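PDB 4GQ2: nucleoporin nup120 from Schizosaccharomyces pombe, which serves as a structural component of the nuclear pore complex, whose nucleoporins can also dock transiently associated nuclear transport factors. Local coordinates for residues A135-W147 with D158-K172. Sequence-based numbering, arbitrary orientation.
Sequences ARVLYYIRLSKTW and DWCLCYRPISFLNQK
Strands 138-143 and 160-163 are the last two strands, antiparallel, of a four-stranded sheet, 160-163 lying at its edge, consistent with one blade of the beta-propeller domain. Leu138 with Tyr163 and Tyr140 with Leu161 are the hydrogen-bonded pairs. Arg142 N extends the pairing by donating to Trp159 O at 2.8 Å. Between them, Tyr139 faces Cys162 and Ile141 faces Cys160 as non-hydrogen-bonded pairs.

Both cysteine sulfurs approach the Tyr139 ring obliquely. Cys162 SG is the nearer, 3.6 Å from Tyr139 CE1. On the other face of the sheet, Tyr140 CB meets the edge of the Tyr163 ring, 3.8 Å from Tyr163 CE2. Trp159 carries CG between its backbone N and carbonyl carbon (chi1 77°), which stands the indole beside Ile141. Ile141 CG2 touches the indole edge at Trp159 CE3, 3.8 Å away. Trp147 turns its edge to the Trp159 face in an offset edge-to-face pair, planes at 82°. Nearby, Asp158 OD2 lies over the Arg142 guanidinium, 3.4 Å from Arg142 NH1. The oxygen sits far from the guanidinium plane, so this salt bridge is electrostatic and lacks a directed hydrogen bond.

At the far end, the extended Arg136 chain reaches the helix-like turn 166-169. Its NH1 donates to Phe168 O at 2.9 Å in a nearly straight bond (171°), with the oxygen in the guanidinium plane. Lys172 CB and CA cover one guanidinium face. With an alanine at Arg136, Phe168 O would probably lose this donor, and Lys172 CA and CB would lose their cover.

Strand 126-133 bonds to the other edge of 138-143. Tyr140, Tyr163, Pro165 and Phe168 pack on strand 193-199 of the following sheet, and Tyr140 OH bonds to Thr181 O. Lys172 leads into that sheet, its backbone bonded to Phe189.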
ATOM      1  N   ALA A 135     -31.845 -29.578   2.735  1.00 56.55           N
ATOM      2  CA  ALA A 135     -32.311 -30.800   3.392  1.00 59.51           C
ATOM      3  C   ALA A 135     -33.540 -30.543   4.248  1.00 55.51           C
ATOM      4  O   ALA A 135     -34.145 -31.483   4.767  1.00 57.24           O
ATOM      5  CB  ALA A 135     -31.210 -31.405   4.235  1.00 54.84           C
ATOM      6  N   ARG A 136     -33.889 -29.265   4.388  1.00 52.24           N
ATOM      7  CA  ARG A 136     -35.126 -28.813   5.042  1.00 56.77           C
ATOM      8  C   ARG A 136     -35.099 -28.846   6.559  1.00 55.78           C
ATOM      9  O   ARG A 136     -36.152 -28.948   7.192  1.00 53.31           O
ATOM     10  CB  ARG A 136     -36.364 -29.545   4.508  1.00 59.64           C
ATOM     11  CG  ARG A 136     -36.740 -29.158   3.094  1.00 53.85           C
ATOM     12  CD  ARG A 136     -37.950 -29.936   2.630  1.00 55.45           C
ATOM     13  NE  ARG A 136     -37.994 -30.040   1.176  1.00 66.82           N
ATOM     14  CZ  ARG A 136     -39.015 -30.542   0.488  1.00 58.36           C
ATOM     15  NH1 ARG A 136     -40.097 -30.983   1.119  1.00 55.63           N
ATOM     16  NH2 ARG A 136     -38.950 -30.598  -0.837  1.00 49.00           N
ATOM     17  N   VAL A 137     -33.900 -28.739   7.131  1.00 53.82           N
ATOM     18  CA  VAL A 137     -33.735 -28.527   8.571  1.00 48.39           C
ATOM     19  C   VAL A 137     -33.760 -27.022   8.876  1.00 45.76           C
ATOM     20  O   VAL A 137     -33.118 -26.240   8.183  1.00 59.85           O
ATOM     21  CB  VAL A 137     -32.422 -29.155   9.089  1.00 45.16           C
ATOM     22  CG1 VAL A 137     -32.294 -28.971  10.590  1.00 44.98           C
ATOM     23  CG2 VAL A 137     -32.361 -30.639   8.747  1.00 45.42           C
ATOM     24  N   LEU A 138     -34.519 -26.623   9.894  1.00 43.70           N
ATOM     25  CA  LEU A 138     -34.545 -25.233  10.346  1.00 42.79           C
ATOM     26  C   LEU A 138     -33.581 -25.041  11.513  1.00 52.54           C
ATOM     27  O   LEU A 138     -33.666 -25.734  12.530  1.00 47.89           O
ATOM     28  CB  LEU A 138     -35.962 -24.810  10.755  1.00 42.55           C
ATOM     29  CG  LEU A 138     -36.108 -23.523  11.584  1.00 47.60           C
ATOM     30  CD1 LEU A 138     -35.839 -22.264  10.765  1.00 47.93           C
ATOM     31  CD2 LEU A 138     -37.488 -23.444  12.215  1.00 44.19           C
ATOM     32  N   TYR A 139     -32.666 -24.090  11.361  1.00 54.41           N
ATOM     33  CA  TYR A 139     -31.679 -23.832  12.390  1.00 38.82           C
ATOM     34  C   TYR A 139     -31.924 -22.502  13.056  1.00 43.93           C
ATOM     35  O   TYR A 139     -32.223 -21.515  12.391  1.00 45.65           O
ATOM     36  CB  TYR A 139     -30.277 -23.876  11.815  1.00 43.83           C
ATOM     37  CG  TYR A 139     -29.873 -25.221  11.263  1.00 41.29           C
ATOM     38  CD1 TYR A 139     -29.313 -26.198  12.091  1.00 39.36           C
ATOM     39  CD2 TYR A 139     -30.028 -25.513   9.906  1.00 37.88           C
ATOM     40  CE1 TYR A 139     -28.926 -27.434  11.584  1.00 39.07           C
ATOM     41  CE2 TYR A 139     -29.637 -26.741   9.389  1.00 38.83           C
ATOM     42  CZ  TYR A 139     -29.087 -27.697  10.228  1.00 39.13           C
ATOM     43  OH  TYR A 139     -28.703 -28.917   9.710  1.00 54.37           O
ATOM     44  N   TYR A 140     -31.798 -22.491  14.378  1.00 45.10           N
ATOM     45  CA  TYR A 140     -32.039 -21.296  15.172  1.00 50.92           C
ATOM     46  C   TYR A 140     -30.739 -20.927  15.884  1.00 56.04           C
ATOM     47  O   TYR A 140     -30.400 -21.509  16.926  1.00 45.94           O
ATOM     48  CB  TYR A 140     -33.181 -21.556  16.161  1.00 44.55           C
ATOM     49  CG  TYR A 140     -33.569 -20.373  17.014  1.00 41.28           C
ATOM     50  CD1 TYR A 140     -34.463 -19.413  16.550  1.00 42.23           C
ATOM     51  CD2 TYR A 140     -33.057 -20.223  18.295  1.00 43.27           C
ATOM     52  CE1 TYR A 140     -34.833 -18.335  17.339  1.00 40.62           C
ATOM     53  CE2 TYR A 140     -33.414 -19.147  19.092  1.00 39.20           C
ATOM     54  CZ  TYR A 140     -34.297 -18.208  18.615  1.00 48.42           C
ATOM     55  OH  TYR A 140     -34.636 -17.145  19.426  1.00 50.99           O
ATOM     56  N   ILE A 141     -30.017 -19.969  15.300  1.00 53.03           N
ATOM     57  CA  ILE A 141     -28.659 -19.625  15.735  1.00 44.87           C
ATOM     58  C   ILE A 141     -28.605 -18.311  16.507  1.00 45.55           C
ATOM     59  O   ILE A 141     -29.014 -17.262  15.999  1.00 56.44           O
ATOM     60  CB  ILE A 141     -27.678 -19.567  14.540  1.00 52.33           C
ATOM     61  CG1 ILE A 141     -27.611 -20.920  13.826  1.00 46.48           C
ATOM     62  CG2 ILE A 141     -26.281 -19.164  15.003  1.00 60.32           C
ATOM     63  CD1 ILE A 141     -27.096 -20.831  12.402  1.00 49.02           C
ATOM     64  N   ARG A 142     -28.102 -18.380  17.737  1.00 49.55           N
ATOM     65  CA  ARG A 142     -27.911 -17.193  18.569  1.00 58.11           C
ATOM     66  C   ARG A 142     -26.494 -16.644  18.419  1.00 54.89           C
ATOM     67  O   ARG A 142     -25.519 -17.357  18.646  1.00 50.95           O
ATOM     68  CB  ARG A 142     -28.187 -17.500  20.040  1.00 65.50           C
ATOM     69  CG  ARG A 142     -29.647 -17.434  20.461  1.00 80.28           C
ATOM     70  CD  ARG A 142     -29.727 -17.310  21.976  1.00 99.24           C
ATOM     71  NE  ARG A 142     -30.986 -17.786  22.549  1.00 89.89           N
ATOM     72  CZ  ARG A 142     -31.279 -19.065  22.780  1.00 82.73           C
ATOM     73  NH1 ARG A 142     -30.419 -20.028  22.464  1.00 85.66           N
ATOM     74  NH2 ARG A 142     -32.445 -19.384  23.318  1.00 77.02           N
ATOM     75  N   LEU A 143     -26.392 -15.375  18.035  1.00 57.79           N
ATOM     76  CA  LEU A 143     -25.097 -14.741  17.820  1.00 57.51           C
ATOM     77  C   LEU A 143     -24.591 -14.082  19.084  1.00 51.22           C
ATOM     78  O   LEU A 143     -25.316 -13.334  19.742  1.00 71.17           O
ATOM     79  CB  LEU A 143     -25.186 -13.680  16.720  1.00 58.40           C
ATOM     80  CG  LEU A 143     -25.373 -14.121  15.268  1.00 66.98           C
ATOM     81  CD1 LEU A 143     -25.666 -12.907  14.399  1.00 61.44           C
ATOM     82  CD2 LEU A 143     -24.154 -14.877  14.760  1.00 65.31           C
ATOM     83  N   SER A 144     -23.341 -14.359  19.416  1.00 51.68           N
ATOM     84  CA  SER A 144     -22.656 -13.610  20.456  1.00 50.90           C
ATOM     85  C   SER A 144     -21.743 -12.565  19.809  1.00 50.43           C
ATOM     86  O   SER A 144     -20.986 -12.875  18.873  1.00 48.69           O
ATOM     87  CB  SER A 144     -21.858 -14.554  21.353  1.00 48.10           C
ATOM     88  OG  SER A 144     -21.157 -13.830  22.347  1.00 67.18           O
ATOM     89  N   LYS A 145     -21.834 -11.331  20.298  1.00 52.39           N
ATOM     90  CA  LYS A 145     -20.928 -10.256  19.879  1.00 58.66           C
ATOM     91  C   LYS A 145     -19.461 -10.621  20.126  1.00 58.73           C
ATOM     92  O   LYS A 145     -18.576 -10.202  19.379  1.00 59.52           O
ATOM     93  CB  LYS A 145     -21.274  -8.944  20.583  1.00 59.09           C
ATOM     94  CG  LYS A 145     -22.559  -8.305  20.083  1.00 84.93           C
ATOM     95  CD  LYS A 145     -22.822  -6.961  20.742  1.00 84.57           C
ATOM     96  CE  LYS A 145     -24.103  -6.343  20.203  1.00 98.04           C
ATOM     97  NZ  LYS A 145     -24.333  -4.974  20.738  1.00112.52           N
ATOM     98  N   THR A 146     -19.226 -11.412  21.170  1.00 51.01           N
ATOM     99  CA  THR A 146     -17.900 -11.921  21.525  1.00 52.53           C
ATOM    100  C   THR A 146     -17.192 -12.612  20.361  1.00 48.57           C
ATOM    101  O   THR A 146     -15.966 -12.535  20.241  1.00 55.43           O
ATOM    102  CB  THR A 146     -18.007 -12.913  22.708  1.00 59.97           C
ATOM    103  OG1 THR A 146     -18.410 -12.203  23.882  1.00 62.73           O
ATOM    104  CG2 THR A 146     -16.681 -13.603  22.989  1.00 68.37           C
ATOM    105  N   TRP A 147     -17.968 -13.288  19.513  1.00 50.90           N
ATOM    106  CA  TRP A 147     -17.418 -14.085  18.418  1.00 49.44           C
ATOM    107  C   TRP A 147     -16.642 -13.238  17.459  1.00 45.34           C
ATOM    108  O   TRP A 147     -15.689 -13.702  16.829  1.00 39.60           O
ATOM    109  CB  TRP A 147     -18.526 -14.785  17.645  1.00 49.58           C
ATOM    110  CG  TRP A 147     -19.328 -15.793  18.422  1.00 54.52           C
ATOM    111  CD1 TRP A 147     -19.120 -16.242  19.726  1.00 50.80           C
ATOM    112  CD2 TRP A 147     -20.478 -16.556  17.937  1.00 51.09           C
ATOM    113  NE1 TRP A 147     -20.056 -17.175  20.075  1.00 48.69           N
ATOM    114  CE2 TRP A 147     -20.900 -17.413  19.049  1.00 52.14           C
ATOM    115  CE3 TRP A 147     -21.186 -16.604  16.741  1.00 49.76           C
ATOM    116  CZ2 TRP A 147     -21.983 -18.274  18.944  1.00 53.34           C
ATOM    117  CZ3 TRP A 147     -22.276 -17.475  16.645  1.00 53.96           C
ATOM    118  CH2 TRP A 147     -22.662 -18.292  17.721  1.00 55.71           C
ATOM    119  N   ASP A 158     -26.207 -23.680  23.998  1.00 62.94           N
ATOM    120  CA  ASP A 158     -27.481 -23.451  23.317  1.00 69.52           C
ATOM    121  C   ASP A 158     -27.391 -22.524  22.092  1.00 67.84           C
ATOM    122  O   ASP A 158     -28.409 -21.970  21.660  1.00 57.96           O
ATOM    123  CB  ASP A 158     -28.502 -22.892  24.321  1.00 81.72           C
ATOM    124  CG  ASP A 158     -27.990 -21.657  25.068  1.00 96.94           C
ATOM    125  OD1 ASP A 158     -26.772 -21.570  25.345  1.00 91.78           O
ATOM    126  OD2 ASP A 158     -28.814 -20.773  25.395  1.00 96.18           O
ATOM    127  N   TRP A 159     -26.191 -22.367  21.526  1.00 63.38           N
ATOM    128  CA  TRP A 159     -25.979 -21.406  20.430  1.00 57.03           C
ATOM    129  C   TRP A 159     -26.707 -21.790  19.175  1.00 58.47           C
ATOM    130  O   TRP A 159     -27.193 -20.922  18.453  1.00 60.08           O
ATOM    131  CB  TRP A 159     -24.495 -21.184  20.149  1.00 51.76           C
ATOM    132  CG  TRP A 159     -23.816 -22.287  19.371  1.00 46.23           C
ATOM    133  CD1 TRP A 159     -23.133 -23.389  19.878  1.00 47.04           C
ATOM    134  CD2 TRP A 159     -23.717 -22.421  17.909  1.00 50.41           C
ATOM    135  NE1 TRP A 159     -22.636 -24.169  18.865  1.00 46.70           N
ATOM    136  CE2 TRP A 159     -22.950 -23.649  17.661  1.00 45.70           C
ATOM    137  CE3 TRP A 159     -24.168 -21.673  16.822  1.00 44.70           C
ATOM    138  CZ2 TRP A 159     -22.665 -24.091  16.378  1.00 43.37           C
ATOM    139  CZ3 TRP A 159     -23.875 -22.133  15.532  1.00 40.12           C
ATOM    140  CH2 TRP A 159     -23.143 -23.312  15.318  1.00 44.76           C
ATOM    141  N   CYS A 160     -26.787 -23.095  18.916  1.00 53.82           N
ATOM    142  CA  CYS A 160     -27.550 -23.619  17.793  1.00 56.56           C
ATOM    143  C   CYS A 160     -28.598 -24.656  18.198  1.00 56.95           C
ATOM    144  O   CYS A 160     -28.268 -25.695  18.759  1.00 59.69           O
ATOM    145  CB  CYS A 160     -26.629 -24.214  16.740  1.00 53.85           C
ATOM    146  SG  CYS A 160     -27.503 -24.557  15.203  1.00 55.69           S
ATOM    147  N   LEU A 161     -29.857 -24.351  17.894  1.00 67.56           N
ATOM    148  CA  LEU A 161     -30.982 -25.267  18.071  1.00 54.71           C
ATOM    149  C   LEU A 161     -31.456 -25.737  16.696  1.00 52.96           C
ATOM    150  O   LEU A 161     -31.575 -24.932  15.765  1.00 55.37           O
ATOM    151  CB  LEU A 161     -32.125 -24.555  18.806  1.00 62.71           C
ATOM    152  CG  LEU A 161     -32.233 -24.562  20.342  1.00 66.82           C
ATOM    153  CD1 LEU A 161     -30.891 -24.536  21.059  1.00 63.55           C
ATOM    154  CD2 LEU A 161     -33.112 -23.412  20.822  1.00 63.02           C
ATOM    155  N   CYS A 162     -31.721 -27.035  16.572  1.00 57.68           N
ATOM    156  CA  CYS A 162     -32.184 -27.615  15.309  1.00 60.72           C
ATOM    157  C   CYS A 162     -33.629 -28.078  15.373  1.00 66.76           C
ATOM    158  O   CYS A 162     -34.041 -28.750  16.324  1.00 67.56           O
ATOM    159  CB  CYS A 162     -31.300 -28.789  14.897  1.00 54.29           C
ATOM    160  SG  CYS A 162     -29.552 -28.396  15.011  1.00 60.61           S
ATOM    161  N   TYR A 163     -34.386 -27.727  14.339  1.00 64.08           N
ATOM    162  CA  TYR A 163     -35.794 -28.076  14.255  1.00 54.12           C
ATOM    163  C   TYR A 163     -36.103 -28.745  12.928  1.00 58.96           C
ATOM    164  O   TYR A 163     -35.562 -28.358  11.893  1.00 56.29           O
ATOM    165  CB  TYR A 163     -36.652 -26.827  14.402  1.00 49.48           C
ATOM    166  CG  TYR A 163     -36.512 -26.133  15.733  1.00 58.25           C
ATOM    167  CD1 TYR A 163     -37.267 -26.538  16.837  1.00 55.00           C
ATOM    168  CD2 TYR A 163     -35.637 -25.057  15.890  1.00 56.55           C
ATOM    169  CE1 TYR A 163     -37.150 -25.894  18.063  1.00 50.20           C
ATOM    170  CE2 TYR A 163     -35.507 -24.412  17.113  1.00 59.67           C
ATOM    171  CZ  TYR A 163     -36.267 -24.832  18.194  1.00 58.04           C
ATOM    172  OH  TYR A 163     -36.145 -24.191  19.406  1.00 56.44           O
ATOM    173  N   ARG A 164     -36.978 -29.749  12.972  1.00 54.20           N
ATOM    174  CA  ARG A 164     -37.484 -30.398  11.767  1.00 56.82           C
ATOM    175  C   ARG A 164     -39.004 -30.247  11.697  1.00 56.59           C
ATOM    176  O   ARG A 164     -39.736 -31.141  12.127  1.00 60.72           O
ATOM    177  CB  ARG A 164     -37.087 -31.875  11.736  1.00 66.08           C
ATOM    178  CG  ARG A 164     -35.638 -32.128  11.365  1.00 71.56           C
ATOM    179  CD  ARG A 164     -35.342 -33.616  11.367  1.00 82.58           C
ATOM    180  NE  ARG A 164     -33.997 -33.903  10.878  1.00 94.95           N
ATOM    181  CZ  ARG A 164     -33.440 -35.111  10.867  1.00110.48           C
ATOM    182  NH1 ARG A 164     -34.104 -36.168  11.317  1.00121.86           N
ATOM    183  NH2 ARG A 164     -32.211 -35.260  10.402  1.00107.40           N
ATOM    184  N   PRO A 165     -39.483 -29.114  11.148  1.00 62.36           N
ATOM    185  CA  PRO A 165     -40.918 -28.835  11.110  1.00 62.85           C
ATOM    186  C   PRO A 165     -41.647 -29.851  10.247  1.00 55.73           C
ATOM    187  O   PRO A 165     -41.138 -30.255   9.200  1.00 47.66           O
ATOM    188  CB  PRO A 165     -41.000 -27.437  10.477  1.00 60.09           C
ATOM    189  CG  PRO A 165     -39.610 -26.891  10.538  1.00 64.66           C
ATOM    190  CD  PRO A 165     -38.720 -28.088  10.420  1.00 58.96           C
ATOM    191  N   ILE A 166     -42.827 -30.262  10.702  1.00 65.46           N
ATOM    192  CA  ILE A 166     -43.587 -31.325  10.050  1.00 57.53           C
ATOM    193  C   ILE A 166     -44.028 -30.924   8.644  1.00 49.69           C
ATOM    194  O   ILE A 166     -43.924 -31.722   7.713  1.00 54.10           O
ATOM    195  CB  ILE A 166     -44.757 -31.800  10.944  1.00 55.23           C
ATOM    196  CG1 ILE A 166     -44.197 -32.603  12.128  1.00 48.03           C
ATOM    197  CG2 ILE A 166     -45.756 -32.639  10.154  1.00 51.66           C
ATOM    198  CD1 ILE A 166     -45.102 -32.656  13.338  1.00 49.73           C
ATOM    199  N   SER A 167     -44.459 -29.674   8.484  1.00 47.96           N
ATOM    200  CA  SER A 167     -44.864 -29.153   7.176  1.00 52.68           C
ATOM    201  C   SER A 167     -43.770 -29.223   6.096  1.00 58.46           C
ATOM    202  O   SER A 167     -44.072 -29.196   4.899  1.00 58.92           O
ATOM    203  CB  SER A 167     -45.401 -27.726   7.306  1.00 56.51           C
ATOM    204  OG  SER A 167     -44.416 -26.849   7.818  1.00 61.92           O
ATOM    205  N   PHE A 168     -42.511 -29.336   6.517  1.00 58.85           N
ATOM    206  CA  PHE A 168     -41.379 -29.421   5.586  1.00 56.69           C
ATOM    207  C   PHE A 168     -41.244 -30.807   4.957  1.00 53.38           C
ATOM    208  O   PHE A 168     -40.504 -30.988   3.991  1.00 54.74           O
ATOM    209  CB  PHE A 168     -40.063 -29.043   6.290  1.00 54.69           C
ATOM    210  CG  PHE A 168     -39.934 -27.574   6.626  1.00 54.13           C
ATOM    211  CD1 PHE A 168     -41.053 -26.736   6.689  1.00 50.23           C
ATOM    212  CD2 PHE A 168     -38.689 -27.033   6.916  1.00 51.75           C
ATOM    213  CE1 PHE A 168     -40.921 -25.393   7.013  1.00 51.26           C
ATOM    214  CE2 PHE A 168     -38.553 -25.687   7.239  1.00 50.32           C
ATOM    215  CZ  PHE A 168     -39.668 -24.866   7.289  1.00 54.30           C
ATOM    216  N   LEU A 169     -41.949 -31.789   5.509  1.00 57.34           N
ATOM    217  CA  LEU A 169     -41.840 -33.161   5.011  1.00 56.82           C
ATOM    218  C   LEU A 169     -42.435 -33.323   3.615  1.00 51.82           C
ATOM    219  O   LEU A 169     -41.860 -34.007   2.766  1.00 56.09           O
ATOM    220  CB  LEU A 169     -42.456 -34.162   5.996  1.00 60.06           C
ATOM    221  CG  LEU A 169     -41.655 -34.433   7.282  1.00 70.66           C
ATOM    222  CD1 LEU A 169     -42.492 -35.188   8.305  1.00 72.23           C
ATOM    223  CD2 LEU A 169     -40.349 -35.172   7.002  1.00 51.52           C
ATOM    224  N   ASN A 170     -43.558 -32.652   3.371  1.00 49.25           N
ATOM    225  CA  ASN A 170     -44.316 -32.813   2.134  1.00 53.10           C
ATOM    226  C   ASN A 170     -44.254 -31.596   1.231  1.00 56.10           C
ATOM    227  O   ASN A 170     -44.503 -31.691   0.024  1.00 51.92           O
ATOM    228  CB  ASN A 170     -45.783 -33.090   2.462  1.00 65.02           C
ATOM    229  CG  ASN A 170     -45.993 -34.436   3.118  1.00 68.36           C
ATOM    230  OD1 ASN A 170     -45.843 -34.575   4.330  1.00 62.83           O
ATOM    231  ND2 ASN A 170     -46.329 -35.446   2.314  1.00 64.94           N
ATOM    232  N   GLN A 171     -43.952 -30.449   1.832  1.00 51.63           N
ATOM    233  CA  GLN A 171     -43.976 -29.174   1.136  1.00 60.23           C
ATOM    234  C   GLN A 171     -42.568 -28.571   1.110  1.00 66.48           C
ATOM    235  O   GLN A 171     -41.795 -28.745   2.053  1.00 63.07           O
ATOM    236  CB  GLN A 171     -44.980 -28.235   1.818  1.00 65.93           C
ATOM    237  CG  GLN A 171     -46.424 -28.744   1.811  1.00 70.71           C
ATOM    238  CD  GLN A 171     -47.347 -27.973   2.752  1.00 75.66           C
ATOM    239  OE1 GLN A 171     -47.119 -27.919   3.962  1.00 72.50           O
ATOM    240  NE2 GLN A 171     -48.407 -27.388   2.197  1.00 82.21           N
ATOM    241  N   LYS A 172     -42.232 -27.879   0.022  1.00 68.84           N
ATOM    242  CA  LYS A 172     -40.893 -27.301  -0.134  1.00 67.16           C
ATOM    243  C   LYS A 172     -40.843 -25.833   0.308  1.00 58.13           C
ATOM    244  O   LYS A 172     -41.482 -24.984  -0.318  1.00 58.19           O
ATOM    245  CB  LYS A 172     -40.399 -27.444  -1.580  1.00 67.17           C
ATOM    246  CG  LYS A 172     -38.913 -27.184  -1.753  1.00 68.49           C
ATOM    247  CD  LYS A 172     -38.454 -27.457  -3.175  1.00 78.15           C
ATOM    248  CE  LYS A 172     -36.960 -27.224  -3.318  1.00 69.31           C
ATOM    249  NZ  LYS A 172     -36.479 -27.659  -4.655  1.00 88.96           N
TER